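Local coordinates for uncharacterized protein (Bacteroides ovatus, PDB 4IRT) that is of unknown function but, as a putative neuraminidase with a BNR repeat-like beta-propeller domain, may act on sialic acid-containing glycans, at residues V18-F23 with H381-H386; W195-T200 with I233-A238; Q182-E187 with S255-A260. All coordinates share one frame; numbering follows the deposited sequence.

In the fold
The three contacts sample a beta-propeller at different depths. Contacts 1 and 3 both lie about 10 Å from the chain's centre, on opposite sides of it, with centres 19 Å apart and nearest atoms about 4 Å apart. Contact 2 is farther out, about 20 Å from that centre, its own centre 28 Å from that of contact 1. Contact 2 and the 182-187 half of contact 3 lie in one blade, while 255-260 belongs to the next: strands 178-185 and 191-198 are neighbours in the first, and Trp195 N comes 4.0 Å from Gln182 NE2. In sequence, contact 1 spans the other two. A bound 1,2-ethanediol, probably from the crystallisation liquor, lies about 5 Å from the Trp197 side chain.

Contact 1. Residues V18-F23 with H381-H386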
ATOM      1  N   VAL A  18       7.869   9.192  -6.466  1.00  9.67           N
ATOM      2  CA  VAL A  18       7.926   7.796  -6.875  1.00  9.00           C
ATOM      3  C   VAL A  18       8.411   6.835  -5.781  1.00  8.96           C
ATOM      4  O   VAL A  18       7.918   5.687  -5.667  1.00  8.77           O
ATOM      5  CB  VAL A  18       8.702   7.621  -8.219  1.00  9.30           C
ATOM      6  CG1 VAL A  18      10.195   7.817  -8.037  1.00 10.00           C
ATOM      7  CG2 VAL A  18       8.387   6.259  -8.835  1.00  9.63           C
ATOM      8  N   ASN A  19       9.329   7.296  -4.933  1.00  8.49           N
ATOM      9  CA  ASN A  19       9.831   6.435  -3.861  1.00  8.22           C
ATOM     10  C   ASN A  19       8.918   6.381  -2.657  1.00  8.22           C
ATOM     11  O   ASN A  19       9.119   5.531  -1.793  1.00  8.18           O
ATOM     12  CB  ASN A  19      11.200   6.910  -3.383  1.00  8.44           C
ATOM     13  CG  ASN A  19      12.334   6.513  -4.300  1.00  9.32           C
ATOM     14  OD1 ASN A  19      12.275   5.525  -5.037  1.00  9.15           O
ATOM     15  ND2 ASN A  19      13.405   7.271  -4.226  1.00  9.52           N
ATOM     16  N   THR A  20       7.921   7.278  -2.592  1.00  8.34           N
ATOM     17  CA  THR A  20       7.160   7.515  -1.364  1.00  8.77           C
ATOM     18  C   THR A  20       5.626   7.582  -1.625  1.00 10.49           C
ATOM     19  O   THR A  20       4.964   8.553  -1.272  1.00 11.42           O
ATOM     20  CB  THR A  20       7.628   8.830  -0.704  1.00  8.75           C
ATOM     21  OG1 THR A  20       7.451   9.926  -1.635  1.00  9.53           O
ATOM     22  CG2 THR A  20       9.092   8.753  -0.294  1.00  8.46           C
ATOM     23  N   THR A  21       5.059   6.581  -2.291  1.00 10.92           N
ATOM     24  CA  THR A  21       3.612   6.522  -2.430  1.00 11.10           C
ATOM     25  C   THR A  21       3.061   5.495  -1.446  1.00 10.14           C
ATOM     26  O   THR A  21       3.777   4.604  -0.956  1.00  9.80           O
ATOM     27  CB  THR A  21       3.134   6.155  -3.846  1.00 12.59           C
ATOM     28  OG1 THR A  21       3.209   4.730  -4.022  1.00 12.41           O
ATOM     29  CG2 THR A  21       3.941   6.908  -4.928  1.00 13.48           C
ATOM     30  N   VAL A  22       1.779   5.649  -1.132  1.00  9.76           N
ATOM     31  CA  VAL A  22       1.100   4.803  -0.158  1.00  9.01           C
ATOM     32  C   VAL A  22       0.980   3.368  -0.684  1.00  9.62           C
ATOM     33  O   VAL A  22       0.832   2.437   0.111  1.00 10.82           O
ATOM     34  CB  VAL A  22      -0.297   5.400   0.188  1.00  8.64           C
ATOM     35  CG1 VAL A  22      -1.283   5.174  -0.956  1.00  8.27           C
ATOM     36  CG2 VAL A  22      -0.843   4.826   1.469  1.00  8.47           C
ATOM     37  N   PHE A  23       1.113   3.190  -1.999  1.00  9.48           N
ATOM     38  CA  PHE A  23       0.841   1.917  -2.638  1.00 11.37           C
ATOM     39  C   PHE A  23       2.115   1.127  -3.003  1.00 10.62           C
ATOM     40  O   PHE A  23       2.060   0.173  -3.758  1.00 12.07           O
ATOM     41  CB  PHE A  23      -0.108   2.060  -3.832  1.00 11.62           C
ATOM     42  CG  PHE A  23       0.324   3.058  -4.862  1.00 12.21           C
ATOM     43  CD1 PHE A  23       1.193   2.708  -5.874  1.00 13.23           C
ATOM     44  CD2 PHE A  23      -0.194   4.353  -4.844  1.00 14.49           C
ATOM     45  CE1 PHE A  23       1.594   3.641  -6.812  1.00 13.52           C
ATOM     46  CE2 PHE A  23       0.191   5.286  -5.788  1.00 14.60           C
ATOM     47  CZ  PHE A  23       1.089   4.932  -6.770  1.00 17.06           C
ATOM     48  N   HIS A 381       8.175   0.285  11.558  1.00 10.00           N
ATOM     49  CA  HIS A 381       9.257   0.934  10.830  1.00  9.81           C
ATOM     50  C   HIS A 381       8.661   1.501   9.570  1.00  9.73           C
ATOM     51  O   HIS A 381       7.934   0.799   8.843  1.00 10.56           O
ATOM     52  CB  HIS A 381      10.361  -0.058  10.499  1.00  9.35           C
ATOM     53  CG  HIS A 381      11.195  -0.462  11.680  1.00  9.01           C
ATOM     54  ND1 HIS A 381      12.392  -1.125  11.534  1.00  8.87           N
ATOM     55  CD2 HIS A 381      11.010  -0.316  13.021  1.00  9.20           C
ATOM     56  CE1 HIS A 381      12.913  -1.373  12.727  1.00  8.95           C
ATOM     57  NE2 HIS A 381      12.091  -0.898  13.650  1.00  9.08           N
ATOM     58  N   LEU A 382       8.942   2.777   9.352  1.00 10.24           N
ATOM     59  CA  LEU A 382       8.461   3.521   8.199  1.00 10.90           C
ATOM     60  C   LEU A 382       9.595   3.886   7.249  1.00 10.37           C
ATOM     61  O   LEU A 382      10.697   4.296   7.673  1.00 10.52           O
ATOM     62  CB  LEU A 382       7.772   4.807   8.674  1.00 12.64           C
ATOM     63  CG  LEU A 382       6.573   4.693   9.606  1.00 14.17           C
ATOM     64  CD1 LEU A 382       6.158   6.041  10.174  1.00 16.53           C
ATOM     65  CD2 LEU A 382       5.417   4.088   8.830  1.00 15.99           C
ATOM     66  N   PHE A 383       9.283   3.808   5.955  1.00 10.21           N
ATOM     67  CA  PHE A 383      10.097   4.361   4.874  1.00  9.04           C
ATOM     68  C   PHE A 383       9.853   5.869   4.832  1.00  9.50           C
ATOM     69  O   PHE A 383       8.751   6.324   4.509  1.00  9.11           O
ATOM     70  CB  PHE A 383       9.704   3.716   3.527  1.00  9.15           C
ATOM     71  CG  PHE A 383      10.607   4.095   2.347  1.00  8.86           C
ATOM     72  CD1 PHE A 383      10.587   5.386   1.804  1.00  9.41           C
ATOM     73  CD2 PHE A 383      11.470   3.168   1.777  1.00  8.87           C
ATOM     74  CE1 PHE A 383      11.419   5.744   0.721  1.00  8.97           C
ATOM     75  CE2 PHE A 383      12.278   3.511   0.698  1.00  9.26           C
ATOM     76  CZ  PHE A 383      12.276   4.806   0.164  1.00  8.61           C
ATOM     77  N   VAL A 384      10.877   6.650   5.133  1.00  9.15           N
ATOM     78  CA  VAL A 384      10.733   8.106   5.254  1.00  9.46           C
ATOM     79  C   VAL A 384      11.765   8.799   4.352  1.00 10.23           C
ATOM     80  O   VAL A 384      12.949   8.548   4.457  1.00 10.00           O
ATOM     81  CB  VAL A 384      10.907   8.540   6.711  1.00  9.35           C
ATOM     82  CG1 VAL A 384      10.933  10.057   6.842  1.00  9.74           C
ATOM     83  CG2 VAL A 384       9.762   7.980   7.546  1.00  9.38           C
ATOM     84  N   GLN A 385      11.285   9.701   3.503  1.00 10.30           N
ATOM     85  CA  GLN A 385      12.126  10.474   2.588  1.00  9.95           C
ATOM     86  C   GLN A 385      11.326  11.699   2.157  1.00 10.23           C
ATOM     87  O   GLN A 385      10.158  11.584   1.805  1.00 10.75           O
ATOM     88  CB  GLN A 385      12.450   9.668   1.332  1.00  9.94           C
ATOM     89  CG  GLN A 385      13.402  10.378   0.420  1.00 10.44           C
ATOM     90  CD  GLN A 385      13.499   9.802  -0.953  1.00  9.96           C
ATOM     91  OE1 GLN A 385      12.672   9.001  -1.381  1.00 12.17           O
ATOM     92  NE2 GLN A 385      14.529  10.218  -1.671  1.00  9.73           N
ATOM     93  N   HIS A 386      11.966  12.857   2.211  1.00 10.32           N
ATOM     94  CA  HIS A 386      11.385  14.078   1.638  1.00 10.53           C
ATOM     95  C   HIS A 386      11.359  13.949   0.110  1.00 10.59           C
ATOM     96  O   HIS A 386      12.396  13.718  -0.498  1.00 10.32           O
ATOM     97  CB  HIS A 386      12.274  15.254   2.007  1.00 11.27           C
ATOM     98  CG  HIS A 386      11.809  16.548   1.430  1.00 11.43           C
ATOM     99  ND1 HIS A 386      11.136  17.490   2.172  1.00 11.93           N
ATOM    100  CD2 HIS A 386      11.900  17.045   0.176  1.00 12.02           C
ATOM    101  CE1 HIS A 386      10.854  18.532   1.399  1.00 13.57           C
ATOM    102  NE2 HIS A 386      11.324  18.291   0.185  1.00 12.95           N
TER
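Asn19 and Gln385 supply the one polar link across this contact. ND2 of Asn19 donates to OE1 of Gln385 at 3.4 Å, with an N-H...O angle of 146°, so the bond is weak. The two amide planes are nearly coplanar, and the same OE1 also rests 3.2 Å from Asn19 CB. Both amides have further partners: Asn19 OD1 accepts from Tyr40 N, its stronger link, and Gln385 NE2 donates to Gln401 O. Gln385 reaches the loop because its CG lies opposite the backbone N (chi1 -175°) and the chain stays extended beyond it.

Residues 381-385 pair antiparallel with strand 401-407, which in turn pairs with the N-terminal strand 5-12; backbone bonds to Ser368 and Asp370 are also made. Pairing the two ends of a chain in one sheet is the usual way a beta-propeller closes its ring, and the loop holding residues 18-23 packs against this closing sheet.

The remaining contacts are van der Waals in kind and centre on Thr20 and Phe383. Thr20 CG2 sits 3.7 Å from Gln385 O and 3.9 Å from Phe383 CE1. With OG1 between the backbone N and the carbonyl carbon (chi1 58°), CG2 falls opposite the carbonyl carbon and faces Gln385 and Phe383; the hydroxyl hydrogen-bonds with Thr387 OG1. The Phe383 ring approaches the loop backbone obliquely, its CE1 3.4 Å from Asn19 O, a carbonyl that also accepts from Arg24 NH1. Ile37 and Tyr39 of strand 34-40 also touch this ring, which ties the closing sheet to the blade that follows the loop.

Contact 2. Residues W195-T200 with I233-A238; sequences WVWRET and IKLSNA
Trp197 reaches across to the turn at Lys234-Leu235, and its indole can be followed outward from CB. CG stands opposite the carbonyl carbon (chi1 -64°), which turns the ring toward residues 233-238. CD1 and NE1 lie beneath the Leu235 methyl CD1, which is 4.0 Å from the five-membered ring centroid and 22° off its normal, a CH-pi contact over the face. NE1 is hydrogen-bonded to Tyr240 OH. CE2 lies 4.1 Å from Leu235 CA, CZ2 packs 3.5 Å from Leu235 N, and CH2 has Ile233 O at its edge, 4.1 Å away. The opposite face takes Trp195 NE1, 3.3 Å above the plane. Ile233 CG2 lies at the edge of the Trp195 benzene ring, 3.8 Å from CZ2; the same CZ2 is 4.0 Å from Ala238 CB. Strand 191-198 is second in a four-stranded propeller blade, and residues 233-238 lie in the loop between its third and fourth strands. Cutting Trp197 back to alanine is likely to leave the Leu235 methyl and Trp195 NE1 without the ring between them, and Tyr240 OH without this donor. Apolar and aromatic surfaces thus join strand to turn, so shape complementarity and dispersion, more than directional bonds, hold the segments together.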
ATOM      1  N   TRP A 195     -12.089  -1.635  -1.611  1.00  9.89           N
ATOM      2  CA  TRP A 195     -11.992  -0.781  -2.786  1.00  9.78           C
ATOM      3  C   TRP A 195     -13.044   0.293  -2.797  1.00  9.69           C
ATOM      4  O   TRP A 195     -14.017   0.198  -2.073  1.00 10.02           O
ATOM      5  CB  TRP A 195     -12.074  -1.605  -4.078  1.00 10.12           C
ATOM      6  CG  TRP A 195     -13.373  -2.238  -4.407  1.00 10.72           C
ATOM      7  CD1 TRP A 195     -14.334  -1.740  -5.287  1.00 11.28           C
ATOM      8  CD2 TRP A 195     -13.859  -3.518  -3.971  1.00 11.02           C
ATOM      9  NE1 TRP A 195     -15.375  -2.627  -5.390  1.00 11.65           N
ATOM     10  CE2 TRP A 195     -15.116  -3.724  -4.604  1.00 11.35           C
ATOM     11  CE3 TRP A 195     -13.388  -4.488  -3.074  1.00 10.70           C
ATOM     12  CZ2 TRP A 195     -15.906  -4.848  -4.350  1.00 11.92           C
ATOM     13  CZ3 TRP A 195     -14.179  -5.647  -2.837  1.00 12.18           C
ATOM     14  CH2 TRP A 195     -15.410  -5.808  -3.478  1.00 11.63           C
ATOM     15  N   VAL A 196     -12.819   1.296  -3.635  1.00  9.57           N
ATOM     16  CA  VAL A 196     -13.816   2.313  -3.964  1.00 10.00           C
ATOM     17  C   VAL A 196     -14.112   2.157  -5.446  1.00 10.49           C
ATOM     18  O   VAL A 196     -13.275   1.655  -6.229  1.00 10.26           O
ATOM     19  CB  VAL A 196     -13.315   3.759  -3.684  1.00 10.55           C
ATOM     20  CG1 VAL A 196     -12.802   3.863  -2.235  1.00 11.11           C
ATOM     21  CG2 VAL A 196     -12.256   4.186  -4.688  1.00 10.87           C
ATOM     22  N   TRP A 197     -15.318   2.537  -5.823  1.00 10.77           N
ATOM     23  CA  TRP A 197     -15.649   2.613  -7.204  1.00 11.38           C
ATOM     24  C   TRP A 197     -15.250   3.958  -7.733  1.00 11.59           C
ATOM     25  O   TRP A 197     -15.280   4.956  -7.010  1.00 10.74           O
ATOM     26  CB  TRP A 197     -17.142   2.454  -7.398  1.00 11.70           C
ATOM     27  CG  TRP A 197     -17.681   1.117  -6.982  1.00 12.25           C
ATOM     28  CD1 TRP A 197     -18.582   0.881  -5.989  1.00 13.37           C
ATOM     29  CD2 TRP A 197     -17.408  -0.164  -7.586  1.00 12.19           C
ATOM     30  NE1 TRP A 197     -18.883  -0.466  -5.928  1.00 12.73           N
ATOM     31  CE2 TRP A 197     -18.180  -1.123  -6.901  1.00 13.17           C
ATOM     32  CE3 TRP A 197     -16.605  -0.585  -8.654  1.00 12.11           C
ATOM     33  CZ2 TRP A 197     -18.177  -2.499  -7.256  1.00 13.01           C
ATOM     34  CZ3 TRP A 197     -16.608  -1.932  -8.996  1.00 11.88           C
ATOM     35  CH2 TRP A 197     -17.382  -2.870  -8.294  1.00 12.39           C
ATOM     36  N   ARG A 198     -14.875   4.006  -9.008  1.00 12.39           N
ATOM     37  CA  ARG A 198     -14.820   5.295  -9.688  1.00 14.11           C
ATOM     38  C   ARG A 198     -15.700   5.209 -10.916  1.00 12.67           C
ATOM     39  O   ARG A 198     -15.434   4.428 -11.823  1.00 14.41           O
ATOM     40  CB  ARG A 198     -13.436   5.729 -10.117  1.00 14.95           C
ATOM     41  CG  ARG A 198     -13.517   7.189 -10.561  1.00 17.44           C
ATOM     42  CD  ARG A 198     -12.253   7.769 -11.102  1.00 16.60           C
ATOM     43  NE  ARG A 198     -11.295   8.061 -10.050  1.00 15.98           N
ATOM     44  CZ  ARG A 198     -10.125   8.620 -10.284  1.00 18.31           C
ATOM     45  NH1 ARG A 198      -9.819   9.006 -11.518  1.00 19.19           N
ATOM     46  NH2 ARG A 198      -9.265   8.820  -9.297  1.00 17.52           N
ATOM     47  N   GLU A 199     -16.702   6.060 -10.962  1.00 12.86           N
ATOM     48  CA  GLU A 199     -17.756   5.935 -11.923  1.00 12.89           C
ATOM     49  C   GLU A 199     -17.320   6.315 -13.348  1.00 13.52           C
ATOM     50  O   GLU A 199     -17.674   5.616 -14.286  1.00 14.21           O
ATOM     51  CB  GLU A 199     -18.966   6.730 -11.450  1.00 13.88           C
ATOM     52  CG  GLU A 199     -20.285   6.207 -11.936  1.00 14.49           C
ATOM     53  CD  GLU A 199     -20.537   4.717 -11.677  1.00 13.87           C
ATOM     54  OE1 GLU A 199     -20.052   4.102 -10.715  1.00 12.08           O
ATOM     55  OE2 GLU A 199     -21.309   4.153 -12.442  1.00 17.99           O
ATOM     56  N   THR A 200     -16.491   7.364 -13.495  1.00 12.50           N
ATOM     57  CA  THR A 200     -15.989   7.765 -14.804  1.00 12.93           C
ATOM     58  C   THR A 200     -14.585   8.378 -14.680  1.00 12.60           C
ATOM     59  O   THR A 200     -13.894   8.153 -13.700  1.00 12.94           O
ATOM     60  CB  THR A 200     -17.034   8.673 -15.532  1.00 13.06           C
ATOM     61  OG1 THR A 200     -16.654   8.931 -16.902  1.00 13.52           O
ATOM     62  CG2 THR A 200     -17.237  10.005 -14.790  1.00 13.09           C
ATOM     63  N   ILE A 233     -17.345  -9.798  -8.418  1.00 14.84           N
ATOM     64  CA  ILE A 233     -18.053  -8.882  -7.536  1.00 14.13           C
ATOM     65  C   ILE A 233     -18.321  -7.602  -8.285  1.00 14.19           C
ATOM     66  O   ILE A 233     -17.382  -6.951  -8.755  1.00 13.91           O
ATOM     67  CB  ILE A 233     -17.265  -8.586  -6.244  1.00 14.49           C
ATOM     68  CG1 ILE A 233     -16.814  -9.904  -5.584  1.00 14.09           C
ATOM     69  CG2 ILE A 233     -18.139  -7.775  -5.292  1.00 14.02           C
ATOM     70  CD1 ILE A 233     -15.887  -9.717  -4.380  1.00 14.25           C
ATOM     71  N   LYS A 234     -19.600  -7.230  -8.351  1.00 14.32           N
ATOM     72  CA  LYS A 234     -20.092  -6.062  -9.068  1.00 16.04           C
ATOM     73  C   LYS A 234     -20.697  -5.044  -8.096  1.00 14.67           C
ATOM     74  O   LYS A 234     -20.886  -5.329  -6.911  1.00 14.92           O
ATOM     75  CB  LYS A 234     -21.247  -6.465  -9.994  1.00 18.39           C
ATOM     76  CG  LYS A 234     -20.987  -7.578 -10.987  1.00 24.14           C
ATOM     77  CD  LYS A 234     -22.250  -7.878 -11.807  1.00 25.12           C
ATOM     78  CE  LYS A 234     -23.330  -8.591 -10.989  1.00 33.75           C
ATOM     79  NZ  LYS A 234     -24.722  -8.115 -11.277  1.00 36.52           N
ATOM     80  N   LEU A 235     -21.050  -3.879  -8.630  1.00 14.99           N
ATOM     81  CA  LEU A 235     -21.800  -2.866  -7.888  1.00 14.93           C
ATOM     82  C   LEU A 235     -22.946  -3.473  -7.091  1.00 14.67           C
ATOM     83  O   LEU A 235     -23.138  -3.173  -5.901  1.00 16.07           O
ATOM     84  CB  LEU A 235     -22.365  -1.822  -8.863  1.00 15.22           C
ATOM     85  CG  LEU A 235     -22.953  -0.609  -8.152  1.00 16.07           C
ATOM     86  CD1 LEU A 235     -21.894   0.464  -7.948  1.00 16.24           C
ATOM     87  CD2 LEU A 235     -24.119  -0.041  -8.938  1.00 18.84           C
ATOM     88  N   SER A 236     -23.710  -4.353  -7.729  1.00 15.87           N
ATOM     89  CA  SER A 236     -24.927  -4.841  -7.126  1.00 17.08           C
ATOM     90  C   SER A 236     -24.735  -5.800  -5.956  1.00 16.80           C
ATOM     91  O   SER A 236     -25.540  -5.750  -5.039  1.00 18.25           O
ATOM     92  CB  SER A 236     -25.831  -5.494  -8.176  1.00 18.22           C
ATOM     93  OG  SER A 236     -25.210  -6.648  -8.693  1.00 19.06           O
ATOM     94  N   ASN A 237     -23.718  -6.660  -5.978  1.00 14.57           N
ATOM     95  CA  ASN A 237     -23.567  -7.700  -4.939  1.00 15.42           C
ATOM     96  C   ASN A 237     -22.460  -7.440  -3.936  1.00 14.16           C
ATOM     97  O   ASN A 237     -22.314  -8.190  -2.957  1.00 15.08           O
ATOM     98  CB  ASN A 237     -23.435  -9.119  -5.570  1.00 15.13           C
ATOM     99  CG  ASN A 237     -22.208  -9.269  -6.456  1.00 16.74           C
ATOM    100  OD1 ASN A 237     -21.749  -8.308  -7.064  1.00 17.03           O
ATOM    101  ND2 ASN A 237     -21.671 -10.479  -6.531  1.00 16.46           N
ATOM    102  N   ALA A 238     -21.685  -6.386  -4.163  1.00 13.30           N
ATOM    103  CA  ALA A 238     -20.576  -6.075  -3.262  1.00 12.36           C
ATOM    104  C   ALA A 238     -21.091  -5.805  -1.852  1.00 12.21           C
ATOM    105  O   ALA A 238     -22.184  -5.259  -1.692  1.00 11.38           O
ATOM    106  CB  ALA A 238     -19.819  -4.865  -3.765  1.00 12.96           C
TER

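Contact 3. Residues Q182-E187 with S255-A260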
ATOM      1  N   GLN A 182      -7.150  -1.950  -2.236  1.00 10.04           N
ATOM      2  CA  GLN A 182      -6.031  -2.254  -1.336  1.00 10.24           C
ATOM      3  C   GLN A 182      -6.308  -3.565  -0.613  1.00 10.27           C
ATOM      4  O   GLN A 182      -7.472  -3.977  -0.474  1.00  9.73           O
ATOM      5  CB  GLN A 182      -5.781  -1.106  -0.318  1.00 10.41           C
ATOM      6  CG  GLN A 182      -7.024  -0.656   0.473  1.00 10.69           C
ATOM      7  CD  GLN A 182      -7.856   0.401  -0.221  1.00 11.90           C
ATOM      8  OE1 GLN A 182      -7.355   1.195  -1.029  1.00 13.43           O
ATOM      9  NE2 GLN A 182      -9.164   0.413   0.083  1.00 11.92           N
ATOM     10  N   LEU A 183      -5.242  -4.255  -0.229  1.00  9.71           N
ATOM     11  CA  LEU A 183      -5.333  -5.574   0.373  1.00 10.45           C
ATOM     12  C   LEU A 183      -4.414  -5.673   1.558  1.00 11.26           C
ATOM     13  O   LEU A 183      -3.543  -4.823   1.756  1.00  9.22           O
ATOM     14  CB  LEU A 183      -4.956  -6.693  -0.612  1.00 10.62           C
ATOM     15  CG  LEU A 183      -5.772  -6.754  -1.888  1.00  9.85           C
ATOM     16  CD1 LEU A 183      -5.145  -5.920  -2.981  1.00  9.52           C
ATOM     17  CD2 LEU A 183      -5.943  -8.145  -2.434  1.00 11.21           C
ATOM     18  N   TYR A 184      -4.612  -6.738   2.307  1.00 11.75           N
ATOM     19  CA  TYR A 184      -3.764  -7.086   3.429  1.00 10.73           C
ATOM     20  C   TYR A 184      -3.947  -8.562   3.729  1.00 12.89           C
ATOM     21  O   TYR A 184      -5.072  -9.070   3.680  1.00 13.26           O
ATOM     22  CB  TYR A 184      -4.149  -6.271   4.645  1.00 10.85           C
ATOM     23  CG  TYR A 184      -3.230  -6.384   5.838  1.00 11.31           C
ATOM     24  CD1 TYR A 184      -2.060  -5.631   5.890  1.00 11.36           C
ATOM     25  CD2 TYR A 184      -3.560  -7.175   6.949  1.00 10.78           C
ATOM     26  CE1 TYR A 184      -1.206  -5.692   6.987  1.00 11.60           C
ATOM     27  CE2 TYR A 184      -2.712  -7.238   8.060  1.00 12.39           C
ATOM     28  CZ  TYR A 184      -1.531  -6.463   8.070  1.00 11.08           C
ATOM     29  OH  TYR A 184      -0.668  -6.482   9.142  1.00 12.66           O
ATOM     30  N   VAL A 185      -2.855  -9.260   4.039  1.00 10.94           N
ATOM     31  CA  VAL A 185      -2.973 -10.661   4.434  1.00 11.90           C
ATOM     32  C   VAL A 185      -2.731 -10.705   5.924  1.00 12.03           C
ATOM     33  O   VAL A 185      -1.659 -10.286   6.395  1.00 12.16           O
ATOM     34  CB  VAL A 185      -1.973 -11.548   3.682  1.00 12.24           C
ATOM     35  CG1 VAL A 185      -2.074 -12.989   4.167  1.00 14.63           C
ATOM     36  CG2 VAL A 185      -2.240 -11.449   2.185  1.00 12.49           C
ATOM     37  N   ASP A 186      -3.733 -11.154   6.673  1.00 12.49           N
ATOM     38  CA  ASP A 186      -3.658 -11.056   8.123  1.00 12.38           C
ATOM     39  C   ASP A 186      -2.789 -12.152   8.725  1.00 13.53           C
ATOM     40  O   ASP A 186      -2.202 -12.972   8.016  1.00 12.86           O
ATOM     41  CB  ASP A 186      -5.043 -10.944   8.781  1.00 12.74           C
ATOM     42  CG  ASP A 186      -5.874 -12.215   8.692  1.00 13.00           C
ATOM     43  OD1 ASP A 186      -5.316 -13.317   8.486  1.00 15.59           O
ATOM     44  OD2 ASP A 186      -7.112 -12.117   8.868  1.00 13.58           O
ATOM     45  N   GLU A 187      -2.666 -12.128  10.038  1.00 14.03           N
ATOM     46  CA  GLU A 187      -1.770 -13.066  10.721  1.00 15.81           C
ATOM     47  C   GLU A 187      -2.274 -14.511  10.709  1.00 16.67           C
ATOM     48  O   GLU A 187      -1.552 -15.422  11.116  1.00 20.96           O
ATOM     49  CB  GLU A 187      -1.443 -12.553  12.126  1.00 15.26           C
ATOM     50  CG  GLU A 187      -0.592 -11.308  12.015  1.00 14.74           C
ATOM     51  CD  GLU A 187      -0.605 -10.393  13.232  1.00 15.96           C
ATOM     52  OE1 GLU A 187      -0.841 -10.882  14.343  1.00 15.15           O
ATOM     53  OE2 GLU A 187      -0.336  -9.170  13.074  1.00 17.80           O
ATOM     54  N   SER A 255      -4.988   2.193   1.934  1.00 11.22           N
ATOM     55  CA  SER A 255      -4.373   1.033   2.546  1.00 10.16           C
ATOM     56  C   SER A 255      -5.328   0.443   3.564  1.00  9.69           C
ATOM     57  O   SER A 255      -6.345   1.063   3.951  1.00 10.22           O
ATOM     58  CB  SER A 255      -3.024   1.399   3.209  1.00 11.26           C
ATOM     59  OG  SER A 255      -3.238   2.113   4.443  1.00 10.28           O
HETATM   60  N   MSE A 256      -5.053  -0.791   3.947  1.00  9.18           N
HETATM   61  CA  MSE A 256      -5.851  -1.482   4.966  1.00  8.96           C
HETATM   62  C   MSE A 256      -5.008  -2.433   5.787  1.00  9.97           C
HETATM   63  O   MSE A 256      -3.867  -2.780   5.444  1.00 10.39           O
HETATM   64  CB  MSE A 256      -7.045  -2.192   4.302  1.00  8.32           C
HETATM   65  CG  MSE A 256      -6.633  -3.399   3.519  1.00  8.31           C
HETATM   66 SE   MSE A 256      -8.237  -4.360   2.890  0.75  8.75          SE
HETATM   67  CE  MSE A 256      -9.274  -4.523   4.506  1.00 10.42           C
ATOM     68  N   SER A 257      -5.565  -2.834   6.914  1.00 10.41           N
ATOM     69  CA  SER A 257      -4.897  -3.756   7.803  1.00 10.72           C
ATOM     70  C   SER A 257      -5.947  -4.655   8.468  1.00 11.13           C
ATOM     71  O   SER A 257      -7.132  -4.612   8.139  1.00 10.86           O
ATOM     72  CB  SER A 257      -4.085  -2.997   8.856  1.00 10.52           C
ATOM     73  OG  SER A 257      -3.038  -3.785   9.414  1.00 11.05           O
ATOM     74  N   ALA A 258      -5.473  -5.472   9.394  1.00 10.66           N
ATOM     75  CA  ALA A 258      -6.313  -6.327  10.183  1.00 11.90           C
ATOM     76  C   ALA A 258      -5.646  -6.567  11.532  1.00 13.59           C
ATOM     77  O   ALA A 258      -4.420  -6.465  11.672  1.00 13.39           O
ATOM     78  CB  ALA A 258      -6.527  -7.644   9.478  1.00 12.58           C
ATOM     79  N   ASP A 259      -6.461  -6.865  12.544  1.00 14.25           N
ATOM     80  CA  ASP A 259      -5.907  -7.282  13.805  1.00 14.33           C
ATOM     81  C   ASP A 259      -5.626  -8.790  13.772  1.00 15.20           C
ATOM     82  O   ASP A 259      -5.908  -9.491  12.785  1.00 14.80           O
ATOM     83  CB  ASP A 259      -6.809  -6.842  14.989  1.00 14.70           C
ATOM     84  CG  ASP A 259      -8.206  -7.454  14.939  1.00 15.93           C
ATOM     85  OD1 ASP A 259      -8.365  -8.538  14.324  1.00 14.84           O
ATOM     86  OD2 ASP A 259      -9.137  -6.840  15.531  1.00 18.43           O
ATOM     87  N   ALA A 260      -5.040  -9.284  14.863  1.00 17.45           N
ATOM     88  CA  ALA A 260      -4.661 -10.695  14.982  1.00 18.64           C
ATOM     89  C   ALA A 260      -5.866 -11.631  14.834  1.00 19.15           C
ATOM     90  O   ALA A 260      -5.726 -12.744  14.313  1.00 19.83           O
ATOM     91  CB  ALA A 260      -3.990 -10.944  16.328  1.00 18.84           C
TER
HETATM   92  O   HOH W   1      -2.967  -2.165   2.298  1.00 11.89           O
HETATM   93  O   HOH W   2      -1.534  -7.497  11.317  1.00 17.94           O
HETATM   94  O   HOH W   3      -3.478  -9.735  11.313  1.00 13.71           O
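Strands 182-185 and 255-258 run in the same direction, the axes of these short segments 24° apart and approaching to 5.6 Å, with Gln182 beside Ser255. Water bridges join the two backbones: water 1 donates to Leu183 O at 2.8 Å and accepts from Met256 N at 3.0 Å. Farther along, water 3 links Glu187 N with Asp259 O. Tyr184 lies flat against the second strand because its CG is opposite the backbone N (chi1 -172°). Ser257 CA sits over the ring face, 3.8 Å from its centroid and 15° off the normal, a CH-pi contact, and Ser257 OG overlies the same face toward the rim. Tyr184 OH hydrogen-bonds water 2 at 2.6 Å, which also lies near Ala258 O and Glu187 OE2, itself salt-bridged to Arg378, but cannot donate to every acceptor around it. Met256, a selenomethionine, sets its SE 3.5 Å from Gln182 O, and Ala258 CB meets Asp186 CB at 3.7 Å. These are the first, inner strands of consecutive four-stranded propeller blades, abutting around the central axis. Met256 packs onward against strand 191-198, Leu183 against strand 124-131 and Ser257 against strand 318-322, while Lys375 of helix 371-377 makes a cation-pi contact with Tyr184.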